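Local coordinates for aminoglycoside 6-N-acetyltransferase type Ib11 (Salmonella typhimurium, PDB 2PR8), which probably transfers the acetyl group of acetyl-CoA to the 6'-amino group of aminoglycoside antibiotics such as kanamycin B, giving resistance to them, at residues A[18-23]-A[55-60]; A[31-36]-A[109-114]; A[79-84]-A[103-108]; A[118-123]-A[151-156]. All blocks are in the same frame, centred on the assembly; numbering follows the deposited sequence.

Contact 1: A[18-23]-A[55-60]; sequences MTEHDL and YLPSVL
Glu20 and Leu56 approach to 6.8 Å between their CA atoms where the type I turn Thr19-Asp22, leading into helix 22-30, lies against the break between helices 48-55 and 57-62; no direct hydrogen bond joins the segments. Side chains do the joining. Glu20 sets CG beside its own backbone N (chi1 -71°) and then runs out extended, which carries it obliquely over the bend: its CG packs on Pro57 CD at 3.8 Å, and its OE2 stands 3.6 Å from Leu56 CD1. A water donates to Glu20 OE2 over 2.8 Å and accepts from Ser58 N at 3.0 Å, so a backbone N-H in the first turn of helix 57-62 is satisfied through solvent, and the negative charge sits near a helix start that would be expected to stabilise it. The homodimer interface adds further bonds: Glu20 N to Glu20 OE2 of the second subunit, with OE2 here probably held in the same way, and Met18 O and Ser58 OG to Ser58 OG and Met18 O of that subunit, respectively. Leu23 forks over the same bend, with CD2 against Tyr55 CB at 3.6 Å and CD1 against Leu56 CD1 at 4.1 Å. Asp22 steadies the turn behind it, its OD2 taking the Thr19 N-H at 2.7 Å in a nearly straight bond (173°) while also salt-bridged to Arg16. Farther inward, the Tyr55 ring meets Tyr79 of strand 75-84 edge-to-face and touches Leu26 and Leu30 of helix 22-30, and Met18 reaches Pro67 and Ile69 of strand 65-72.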
# COMPACT_ATOMS: atom_id res chain seq x y z
N MET A 18 0.12 -3.98 -11.39
CA MET A 18 -0.88 -4.99 -11.51
C MET A 18 -2.21 -4.35 -11.13
O MET A 18 -2.28 -3.57 -10.19
CB MET A 18 -0.59 -6.18 -10.59
CG MET A 18 -1.57 -7.31 -10.78
SD MET A 18 -1.96 -8.26 -9.32
CE MET A 18 -2.47 -9.79 -10.05
N THR A 19 -3.27 -4.72 -11.83
CA THR A 19 -4.60 -4.20 -11.52
C THR A 19 -5.53 -5.36 -11.30
O THR A 19 -5.11 -6.51 -11.51
CB THR A 19 -5.14 -3.25 -12.63
OG1 THR A 19 -5.32 -3.97 -13.84
CG2 THR A 19 -4.18 -2.09 -12.86
N GLU A 20 -6.76 -5.09 -10.89
CA GLU A 20 -7.66 -6.19 -10.55
C GLU A 20 -7.98 -7.10 -11.72
O GLU A 20 -8.11 -8.31 -11.56
CB GLU A 20 -8.91 -5.66 -9.93
CG GLU A 20 -8.62 -5.15 -8.56
CD GLU A 20 -9.86 -4.65 -7.89
OE1 GLU A 20 -10.95 -5.11 -8.25
OE2 GLU A 20 -9.75 -3.81 -6.98
N HIS A 21 -8.02 -6.55 -12.92
CA HIS A 21 -8.22 -7.41 -14.07
C HIS A 21 -7.14 -8.51 -14.17
O HIS A 21 -7.41 -9.58 -14.70
CB HIS A 21 -8.31 -6.61 -15.38
CG HIS A 21 -8.34 -7.49 -16.59
ND1 HIS A 21 -7.28 -7.57 -17.47
CD2 HIS A 21 -9.27 -8.36 -17.04
CE1 HIS A 21 -7.58 -8.44 -18.43
NE2 HIS A 21 -8.78 -8.93 -18.19
N ASP A 22 -5.96 -8.27 -13.61
CA ASP A 22 -4.88 -9.25 -13.64
C ASP A 22 -5.08 -10.41 -12.68
O ASP A 22 -4.36 -11.40 -12.76
CB ASP A 22 -3.55 -8.57 -13.35
CG ASP A 22 -3.27 -7.45 -14.31
OD1 ASP A 22 -3.57 -7.63 -15.53
OD2 ASP A 22 -2.78 -6.39 -13.85
N LEU A 23 -6.03 -10.28 -11.77
CA LEU A 23 -6.18 -11.29 -10.74
C LEU A 23 -6.60 -12.66 -11.31
O LEU A 23 -6.09 -13.70 -10.84
CB LEU A 23 -7.12 -10.84 -9.64
CG LEU A 23 -6.72 -9.71 -8.68
CD1 LEU A 23 -7.95 -9.31 -7.86
CD2 LEU A 23 -5.53 -10.07 -7.75
N TYR A 55 -4.26 -11.10 -2.99
CA TYR A 55 -3.59 -10.18 -3.89
C TYR A 55 -4.36 -8.95 -4.30
O TYR A 55 -3.85 -8.09 -5.05
CB TYR A 55 -3.16 -10.92 -5.13
CG TYR A 55 -2.07 -11.93 -4.86
CD1 TYR A 55 -0.75 -11.55 -4.89
CD2 TYR A 55 -2.38 -13.25 -4.59
CE1 TYR A 55 0.26 -12.48 -4.68
CE2 TYR A 55 -1.38 -14.20 -4.38
CZ TYR A 55 -0.07 -13.80 -4.42
OH TYR A 55 0.94 -14.73 -4.22
N LEU A 56 -5.57 -8.80 -3.77
CA LEU A 56 -6.31 -7.56 -4.02
C LEU A 56 -5.38 -6.37 -3.77
O LEU A 56 -4.77 -6.27 -2.70
CB LEU A 56 -7.50 -7.47 -3.09
CG LEU A 56 -8.43 -6.32 -3.49
CD1 LEU A 56 -9.07 -6.70 -4.87
CD2 LEU A 56 -9.46 -6.15 -2.38
N PRO A 57 -5.21 -5.48 -4.78
CA PRO A 57 -4.36 -4.31 -4.52
C PRO A 57 -4.63 -3.55 -3.20
O PRO A 57 -3.69 -3.18 -2.50
CB PRO A 57 -4.60 -3.45 -5.77
CG PRO A 57 -4.74 -4.47 -6.85
CD PRO A 57 -5.63 -5.55 -6.19
N SER A 58 -5.91 -3.28 -2.89
CA SER A 58 -6.28 -2.66 -1.60
C SER A 58 -5.79 -3.44 -0.36
O SER A 58 -5.44 -2.82 0.66
CB SER A 58 -7.78 -2.52 -1.53
OG SER A 58 -8.19 -1.58 -2.50
N VAL A 59 -5.78 -4.76 -0.42
CA VAL A 59 -5.28 -5.54 0.71
C VAL A 59 -3.76 -5.40 0.84
O VAL A 59 -3.24 -5.35 1.93
CB VAL A 59 -5.65 -7.06 0.69
CG1 VAL A 59 -7.16 -7.30 0.69
CG2 VAL A 59 -5.04 -7.75 -0.45
N LEU A 60 -3.07 -5.39 -0.30
CA LEU A 60 -1.60 -5.23 -0.31
C LEU A 60 -1.20 -3.83 0.17
O LEU A 60 -0.19 -3.66 0.86
CB LEU A 60 -1.08 -5.50 -1.74
CG LEU A 60 -1.21 -6.96 -2.18
CD1 LEU A 60 -0.67 -7.13 -3.60
CD2 LEU A 60 -0.49 -7.90 -1.21
O HOH W 1 -8.28 -3.05 -4.71

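Contact 2: A[31-36]-A[109-114]; sequences NRSHIV and ANASQL
The guanidinium of Arg32 meets Ser112 with its edge, not with a face: the Ser112 carbonyl lies close to the guanidinium plane, and NH1 donates to Ser112 O at 2.7 Å. The bond is bent, with 142° at the hydrogen, and the donor reaches the oxygen at a C=O angle of 120°, tilted 18° from the carbonyl plane. An extended run from CG to NE delivers the group there, and along the way CD passes 3.6 Å from the same Ser112 O. Ser33 approaches the neighbouring turn residue. Its OG comes to 2.9 Å from Ala111 O, but the angle is too poor for a hydrogen bond, and the hydroxyl is instead bonded to Trp29 O at the end of helix 22-30. The segment that receives these groups is a type I turn from Asn110 to Gln113, closed by Gln113 N to Asn110 O at 2.9 Å. The flat amide of Asn110 braces it further, ND2 donating in the amide plane to Leu114 O at 3.0 Å, while Ser112 OG is hydrogen-bonded to Ile77 O. This turn leads into the glycine-rich loop that binds CoA, beginning with Gly115. Chemically, the link across is one charged donor on a main-chain carbonyl. Arg32 NE also makes a long, weak ion pair with Glu28. Because the acceptor is a main-chain oxygen, the bond depends on the course of the turn and not on the side chain of Ser112.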
# COMPACT_ATOMS: atom_id res chain seq x y z
N ASN A 31 -1.94 -21.69 -10.61
CA ASN A 31 -2.27 -23.06 -11.11
C ASN A 31 -1.46 -23.47 -12.35
O ASN A 31 -2.01 -24.02 -13.34
CB ASN A 31 -3.76 -23.18 -11.42
CG ASN A 31 -4.60 -23.25 -10.18
OD1 ASN A 31 -4.65 -24.29 -9.52
ND2 ASN A 31 -5.28 -22.14 -9.84
N ARG A 32 -0.17 -23.16 -12.33
CA ARG A 32 0.79 -23.64 -13.31
C ARG A 32 2.04 -23.87 -12.51
O ARG A 32 2.85 -24.74 -12.78
CB ARG A 32 1.10 -22.56 -14.35
CG ARG A 32 0.11 -22.44 -15.51
CD ARG A 32 0.64 -21.41 -16.52
NE ARG A 32 -0.41 -20.92 -17.41
CZ ARG A 32 -0.21 -20.03 -18.36
NH1 ARG A 32 1.00 -19.51 -18.56
NH2 ARG A 32 -1.23 -19.65 -19.12
N SER A 33 2.18 -23.02 -11.51
CA SER A 33 3.36 -22.93 -10.70
C SER A 33 3.17 -23.82 -9.50
O SER A 33 4.07 -23.95 -8.65
CB SER A 33 3.54 -21.47 -10.27
OG SER A 33 3.53 -20.64 -11.42
N HIS A 34 1.99 -24.44 -9.43
CA HIS A 34 1.69 -25.28 -8.28
C HIS A 34 2.51 -26.58 -8.24
O HIS A 34 2.32 -27.49 -9.06
CB HIS A 34 0.21 -25.58 -8.17
CG HIS A 34 -0.16 -26.22 -6.87
ND1 HIS A 34 -0.10 -25.55 -5.67
CD2 HIS A 34 -0.55 -27.48 -6.58
CE1 HIS A 34 -0.47 -26.36 -4.70
NE2 HIS A 34 -0.75 -27.54 -5.23
N ILE A 35 3.39 -26.64 -7.26
CA ILE A 35 4.28 -27.80 -7.03
C ILE A 35 4.07 -28.20 -5.59
O ILE A 35 4.14 -27.36 -4.70
CB ILE A 35 5.79 -27.45 -7.32
CG1 ILE A 35 6.08 -27.32 -8.82
CG2 ILE A 35 6.78 -28.44 -6.68
CD1 ILE A 35 5.74 -28.56 -9.69
N VAL A 36 3.71 -29.46 -5.38
CA VAL A 36 3.70 -30.05 -4.05
C VAL A 36 5.00 -30.86 -3.90
O VAL A 36 5.22 -31.86 -4.61
CB VAL A 36 2.44 -30.89 -3.83
CG1 VAL A 36 2.46 -31.63 -2.50
CG2 VAL A 36 1.19 -29.99 -3.90
N ALA A 109 7.97 -14.12 -10.57
CA ALA A 109 8.32 -13.37 -11.77
C ALA A 109 8.35 -14.23 -13.06
O ALA A 109 8.46 -13.69 -14.16
CB ALA A 109 9.64 -12.63 -11.56
N ASN A 110 8.24 -15.55 -12.92
CA ASN A 110 8.01 -16.38 -14.12
C ASN A 110 6.81 -17.23 -13.92
O ASN A 110 6.82 -18.38 -14.29
CB ASN A 110 9.23 -17.27 -14.45
CG ASN A 110 9.17 -17.82 -15.89
OD1 ASN A 110 8.73 -17.12 -16.82
ND2 ASN A 110 9.65 -19.08 -16.08
N ALA A 111 5.76 -16.70 -13.29
CA ALA A 111 4.70 -17.60 -12.85
C ALA A 111 3.93 -18.16 -14.06
O ALA A 111 3.24 -19.19 -13.93
CB ALA A 111 3.73 -16.93 -11.83
N SER A 112 4.10 -17.53 -15.22
CA SER A 112 3.45 -18.01 -16.45
C SER A 112 4.12 -19.28 -17.00
O SER A 112 3.62 -19.88 -17.96
CB SER A 112 3.45 -16.94 -17.52
OG SER A 112 4.76 -16.71 -17.95
N GLN A 113 5.28 -19.63 -16.42
CA GLN A 113 6.09 -20.77 -16.84
C GLN A 113 6.56 -20.70 -18.29
O GLN A 113 6.40 -21.65 -19.04
CB GLN A 113 5.39 -22.10 -16.56
CG GLN A 113 5.35 -22.44 -15.07
CD GLN A 113 6.69 -22.24 -14.40
OE1 GLN A 113 6.79 -21.47 -13.44
NE2 GLN A 113 7.72 -22.89 -14.90
N LEU A 114 7.08 -19.54 -18.67
CA LEU A 114 7.93 -19.40 -19.85
C LEU A 114 9.14 -20.34 -19.73
O LEU A 114 9.63 -20.62 -18.62
CB LEU A 114 8.43 -17.96 -19.93
CG LEU A 114 7.93 -17.05 -21.06
CD1 LEU A 114 6.37 -16.98 -21.22
CD2 LEU A 114 8.56 -15.67 -20.86

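Contact 3: A[79-84]-A[103-108]; sequences YAQSYV and GIDLSL
Tyr83 lies flat against Gly103 on the adjacent strand. From CB, the torsion that puts CG between the backbone N and the carbonyl carbon (chi1 53°) swings the ring across the strand gap. CD2 then meets Gly103 O at 3.4 Å, CE2 comes equally near Gly103 C at 3.4 Å, and CZ stands 3.4 Å from Gly103 CA. That CA is 3.7 Å from the ring centroid, a CH-pi contact over one face, and glycine has no side chain to hold the ring off. At the tip, OH accepts from a water at 2.6 Å that also donates to Ile104 O, and it is hydrogen-bonded to Gln140 as well. The pairing beneath is antiparallel, between strands 75-84 and 101-105 at the middle of the GNAT sheet: Tyr83 with Gly103 and Gln81 with Asp105 are hydrogen-bonded pairs, Ser82 with Ile104 the non-hydrogen-bonded pair between them. On the ring's side of the sheet, Gln81 and Asp105 run side by side, amide and carboxylate planes 89° apart, with a water on Asp105 OD2 that donates only weakly to Gln81 OE1. Asp105 OD1 accepts from Ser107 N at 2.8 Å, an Asx turn, and from Ser107 OG. Here the chain departs from regular pairing: a water bridges Tyr79 O, Asp105 O and Leu108 N, whereas Tyr79 N reaches Leu108 O directly at 2.8 Å, coming from above the carbonyl plane. Leu108, a CoA-binding residue, rests CD1 3.8 Å from Tyr79 CD2.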
# COMPACT_ATOMS: atom_id res chain seq x y z
N TYR A 79 4.57 -12.14 -12.05
CA TYR A 79 4.12 -11.25 -11.01
C TYR A 79 5.33 -10.89 -10.16
O TYR A 79 6.16 -11.74 -9.85
CB TYR A 79 3.05 -11.94 -10.16
CG TYR A 79 2.62 -11.16 -8.95
CD1 TYR A 79 1.53 -10.26 -9.01
CD2 TYR A 79 3.28 -11.31 -7.76
CE1 TYR A 79 1.14 -9.52 -7.89
CE2 TYR A 79 2.91 -10.57 -6.63
CZ TYR A 79 1.83 -9.69 -6.70
OH TYR A 79 1.48 -8.97 -5.56
N ALA A 80 5.41 -9.62 -9.79
CA ALA A 80 6.44 -9.18 -8.85
C ALA A 80 5.77 -8.24 -7.82
O ALA A 80 4.71 -7.69 -8.09
CB ALA A 80 7.56 -8.48 -9.61
N GLN A 81 6.41 -8.06 -6.67
CA GLN A 81 5.97 -7.14 -5.60
C GLN A 81 7.18 -6.39 -5.04
O GLN A 81 8.27 -6.96 -4.92
CB GLN A 81 5.44 -7.93 -4.42
CG GLN A 81 4.10 -8.29 -4.49
CD GLN A 81 3.67 -9.19 -3.35
OE1 GLN A 81 4.40 -9.43 -2.40
NE2 GLN A 81 2.50 -9.69 -3.47
N SER A 82 7.00 -5.12 -4.70
CA SER A 82 7.98 -4.41 -3.87
C SER A 82 7.27 -4.13 -2.56
O SER A 82 6.05 -4.14 -2.53
CB SER A 82 8.44 -3.12 -4.56
OG SER A 82 7.34 -2.22 -4.73
N TYR A 83 8.01 -3.91 -1.47
CA TYR A 83 7.40 -3.64 -0.18
C TYR A 83 8.31 -2.68 0.55
O TYR A 83 9.50 -2.64 0.24
CB TYR A 83 7.22 -4.94 0.63
CG TYR A 83 8.51 -5.75 0.76
CD1 TYR A 83 9.35 -5.55 1.87
CD2 TYR A 83 8.89 -6.71 -0.20
CE1 TYR A 83 10.53 -6.21 2.00
CE2 TYR A 83 10.10 -7.44 -0.05
CZ TYR A 83 10.89 -7.16 1.07
OH TYR A 83 12.08 -7.78 1.30
N VAL A 84 7.75 -1.88 1.46
CA VAL A 84 8.54 -1.10 2.41
C VAL A 84 9.09 -2.08 3.46
O VAL A 84 8.30 -2.78 4.10
CB VAL A 84 7.68 -0.00 3.07
CG1 VAL A 84 8.54 0.86 4.03
CG2 VAL A 84 7.04 0.90 1.98
N GLY A 103 12.10 -3.51 -0.49
CA GLY A 103 12.49 -4.86 -0.85
C GLY A 103 11.73 -5.27 -2.09
O GLY A 103 10.65 -4.72 -2.37
N ILE A 104 12.30 -6.22 -2.85
CA ILE A 104 11.65 -6.81 -4.02
C ILE A 104 11.47 -8.31 -3.87
O ILE A 104 12.28 -8.99 -3.22
CB ILE A 104 12.39 -6.50 -5.33
CG1 ILE A 104 13.82 -7.08 -5.31
CG2 ILE A 104 12.38 -4.97 -5.59
CD1 ILE A 104 14.51 -7.11 -6.62
N ASP A 105 10.34 -8.80 -4.39
CA ASP A 105 10.00 -10.20 -4.33
C ASP A 105 9.75 -10.66 -5.76
O ASP A 105 8.72 -10.35 -6.37
CB ASP A 105 8.77 -10.42 -3.44
CG ASP A 105 8.32 -11.87 -3.40
OD1 ASP A 105 8.94 -12.76 -4.07
OD2 ASP A 105 7.33 -12.13 -2.67
N LEU A 106 10.69 -11.39 -6.31
CA LEU A 106 10.58 -11.88 -7.68
C LEU A 106 10.14 -13.34 -7.68
O LEU A 106 10.15 -13.99 -8.71
CB LEU A 106 11.95 -11.72 -8.38
CG LEU A 106 12.48 -10.29 -8.53
CD1 LEU A 106 13.76 -10.23 -9.34
CD2 LEU A 106 11.43 -9.41 -9.20
N SER A 107 9.72 -13.87 -6.54
CA SER A 107 9.38 -15.29 -6.47
C SER A 107 8.38 -15.74 -7.55
O SER A 107 8.45 -16.88 -8.00
CB SER A 107 8.94 -15.70 -5.07
OG SER A 107 7.67 -15.19 -4.76
N LEU A 108 7.47 -14.85 -7.98
CA LEU A 108 6.46 -15.18 -9.00
C LEU A 108 6.73 -14.57 -10.35
O LEU A 108 5.83 -14.49 -11.18
CB LEU A 108 5.03 -14.83 -8.55
CG LEU A 108 4.57 -15.56 -7.29
CD1 LEU A 108 3.21 -15.00 -6.74
CD2 LEU A 108 4.54 -17.10 -7.46
O HOH W 2 6.71 -12.23 -7.04
O HOH W 3 7.27 -10.17 -0.67
O HOH W 4 13.21 -9.16 -0.57

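Contact 4: A[118-123]-A[151-156]; sequences LGTKLV and IRCYEK
The first turn of helix 120-130 abuts the last turns of helix 148-156, their backbones nearest at Thr120 and Cys153, 5.1 Å between CA atoms. Thr120 points at the other helix. Its CB is 3.6 Å from Cys153 O, and its methyl CG2 lies 4.0 Å from Cys153 SG and likewise 4.0 Å from Lys156 CB, the Thr120 and Lys156 side chains crossing at about a right angle. A nearly eclipsed chi1 of 120° is what sets that methyl against both residues. Just before it, Gly119 occupies the N-cap, its CA 4.3 Å from Cys153 SG. One turn on, Val123 meets Tyr154 at the ring's edge, with CG1 3.9 Å from CD1, again nearly perpendicular. No hydrogen bond crosses, so the interface rests on packing. Gly119, Thr120, Arg152, Tyr154 and Lys156 all bind CoA, consistent with the helix pair flanking the cofactor site of the GNAT fold. Behind the pair, Val123 packs on Leu106 and Phe159, the Tyr154 ring stands edge-to-face with Phe159, and Ile151 and Tyr154 lean on Met175 of strand 170-178.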
# COMPACT_ATOMS: atom_id res chain seq x y z
N LEU A 118 13.37 -14.15 -17.39
CA LEU A 118 13.95 -12.85 -17.67
C LEU A 118 14.94 -12.69 -16.52
O LEU A 118 14.54 -12.73 -15.35
CB LEU A 118 12.89 -11.76 -17.63
CG LEU A 118 11.47 -12.05 -18.13
CD1 LEU A 118 10.63 -10.81 -17.91
CD2 LEU A 118 11.47 -12.44 -19.60
N GLY A 119 16.22 -12.59 -16.79
CA GLY A 119 17.13 -12.68 -15.66
C GLY A 119 17.36 -11.29 -15.13
O GLY A 119 16.44 -10.65 -14.61
N THR A 120 18.56 -10.79 -15.35
CA THR A 120 18.97 -9.54 -14.76
C THR A 120 18.25 -8.39 -15.44
O THR A 120 18.07 -7.33 -14.83
CB THR A 120 20.56 -9.43 -14.65
OG1 THR A 120 21.08 -8.31 -15.39
CG2 THR A 120 21.20 -10.72 -15.06
N LYS A 121 17.74 -8.61 -16.66
CA LYS A 121 16.94 -7.60 -17.35
C LYS A 121 15.73 -7.23 -16.50
O LYS A 121 15.39 -6.05 -16.35
CB LYS A 121 16.44 -8.11 -18.72
CG LYS A 121 17.36 -7.83 -19.93
CD LYS A 121 16.72 -8.40 -21.21
CE LYS A 121 17.56 -8.11 -22.44
NZ LYS A 121 17.20 -6.81 -23.10
N LEU A 122 15.07 -8.25 -15.97
CA LEU A 122 13.92 -8.07 -15.12
C LEU A 122 14.31 -7.27 -13.87
O LEU A 122 13.62 -6.32 -13.52
CB LEU A 122 13.40 -9.43 -14.68
CG LEU A 122 12.04 -9.63 -14.00
CD1 LEU A 122 12.21 -10.68 -12.92
CD2 LEU A 122 11.39 -8.37 -13.47
N VAL A 123 15.40 -7.67 -13.20
CA VAL A 123 15.84 -7.02 -11.96
C VAL A 123 16.16 -5.55 -12.19
O VAL A 123 15.81 -4.71 -11.37
CB VAL A 123 17.09 -7.70 -11.34
CG1 VAL A 123 17.51 -6.99 -10.05
CG2 VAL A 123 16.84 -9.19 -11.07
N ILE A 151 21.52 -15.10 -6.95
CA ILE A 151 22.49 -14.21 -6.31
C ILE A 151 23.35 -13.55 -7.39
O ILE A 151 23.50 -12.32 -7.41
CB ILE A 151 23.36 -14.97 -5.25
CG1 ILE A 151 22.49 -15.36 -4.05
CG2 ILE A 151 24.58 -14.13 -4.83
CD1 ILE A 151 23.09 -16.34 -3.06
N ARG A 152 23.87 -14.37 -8.31
CA ARG A 152 24.62 -13.83 -9.44
C ARG A 152 23.81 -12.87 -10.29
O ARG A 152 24.34 -11.86 -10.71
CB ARG A 152 25.25 -14.93 -10.33
CG ARG A 152 26.15 -14.31 -11.42
CD ARG A 152 27.46 -13.77 -10.81
NE ARG A 152 27.86 -12.51 -11.43
CZ ARG A 152 28.46 -11.50 -10.81
NH1 ARG A 152 28.75 -11.58 -9.51
NH2 ARG A 152 28.77 -10.39 -11.49
N CYS A 153 22.56 -13.19 -10.59
CA CYS A 153 21.71 -12.25 -11.35
C CYS A 153 21.54 -10.90 -10.63
O CYS A 153 21.61 -9.84 -11.25
CB CYS A 153 20.31 -12.81 -11.59
SG CYS A 153 20.16 -13.98 -12.91
N TYR A 154 21.30 -10.96 -9.33
CA TYR A 154 21.17 -9.73 -8.55
C TYR A 154 22.48 -8.92 -8.59
O TYR A 154 22.43 -7.70 -8.77
CB TYR A 154 20.75 -9.98 -7.11
CG TYR A 154 19.32 -10.48 -6.91
CD1 TYR A 154 18.21 -9.72 -7.36
CD2 TYR A 154 19.07 -11.65 -6.24
CE1 TYR A 154 16.91 -10.15 -7.16
CE2 TYR A 154 17.78 -12.11 -6.05
CZ TYR A 154 16.70 -11.35 -6.52
OH TYR A 154 15.42 -11.80 -6.29
N GLU A 155 23.63 -9.60 -8.43
CA GLU A 155 24.95 -8.92 -8.51
C GLU A 155 25.17 -8.27 -9.88
O GLU A 155 25.59 -7.10 -9.98
CB GLU A 155 26.10 -9.88 -8.17
CG GLU A 155 26.09 -10.40 -6.71
CD GLU A 155 27.21 -11.40 -6.42
OE1 GLU A 155 27.67 -12.03 -7.37
OE2 GLU A 155 27.64 -11.54 -5.26
N LYS A 156 24.86 -8.99 -10.94
CA LYS A 156 24.94 -8.42 -12.29
C LYS A 156 24.05 -7.17 -12.45
O LYS A 156 24.33 -6.25 -13.26
CB LYS A 156 24.56 -9.48 -13.34
CG LYS A 156 25.57 -10.63 -13.49
CD LYS A 156 25.40 -11.28 -14.88
CE LYS A 156 26.12 -12.63 -14.93
NZ LYS A 156 26.37 -13.18 -16.32

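How the contacts relate
Contact 3 is central, about 2 Å from the centre of the chain, and touches each of the other three. Toward contact 1, Tyr55 OH is 3.4 Å from Leu108 CD1; toward contact 4, Leu106 CD1 is 3.7 Å from Val123 CG2. Contact 2 closes a loop within which contact 3 is nested, and its Ala109 CB lies 3.5 Å from Leu122 CD1 of contact 4. Contacts 1 and 4 occupy opposite sides of the chain's centre, about 26 Å apart between centres. CoA-binding residues run from Leu108 in contact 3, past 109-114, to contact 4. CoA itself is not bound here; Tyr154 OH hydrogen-bonds a HEPES molecule, probably from the crystallisation liquor, and HEPES also lies about 3 Å from the Tyr83 side chain.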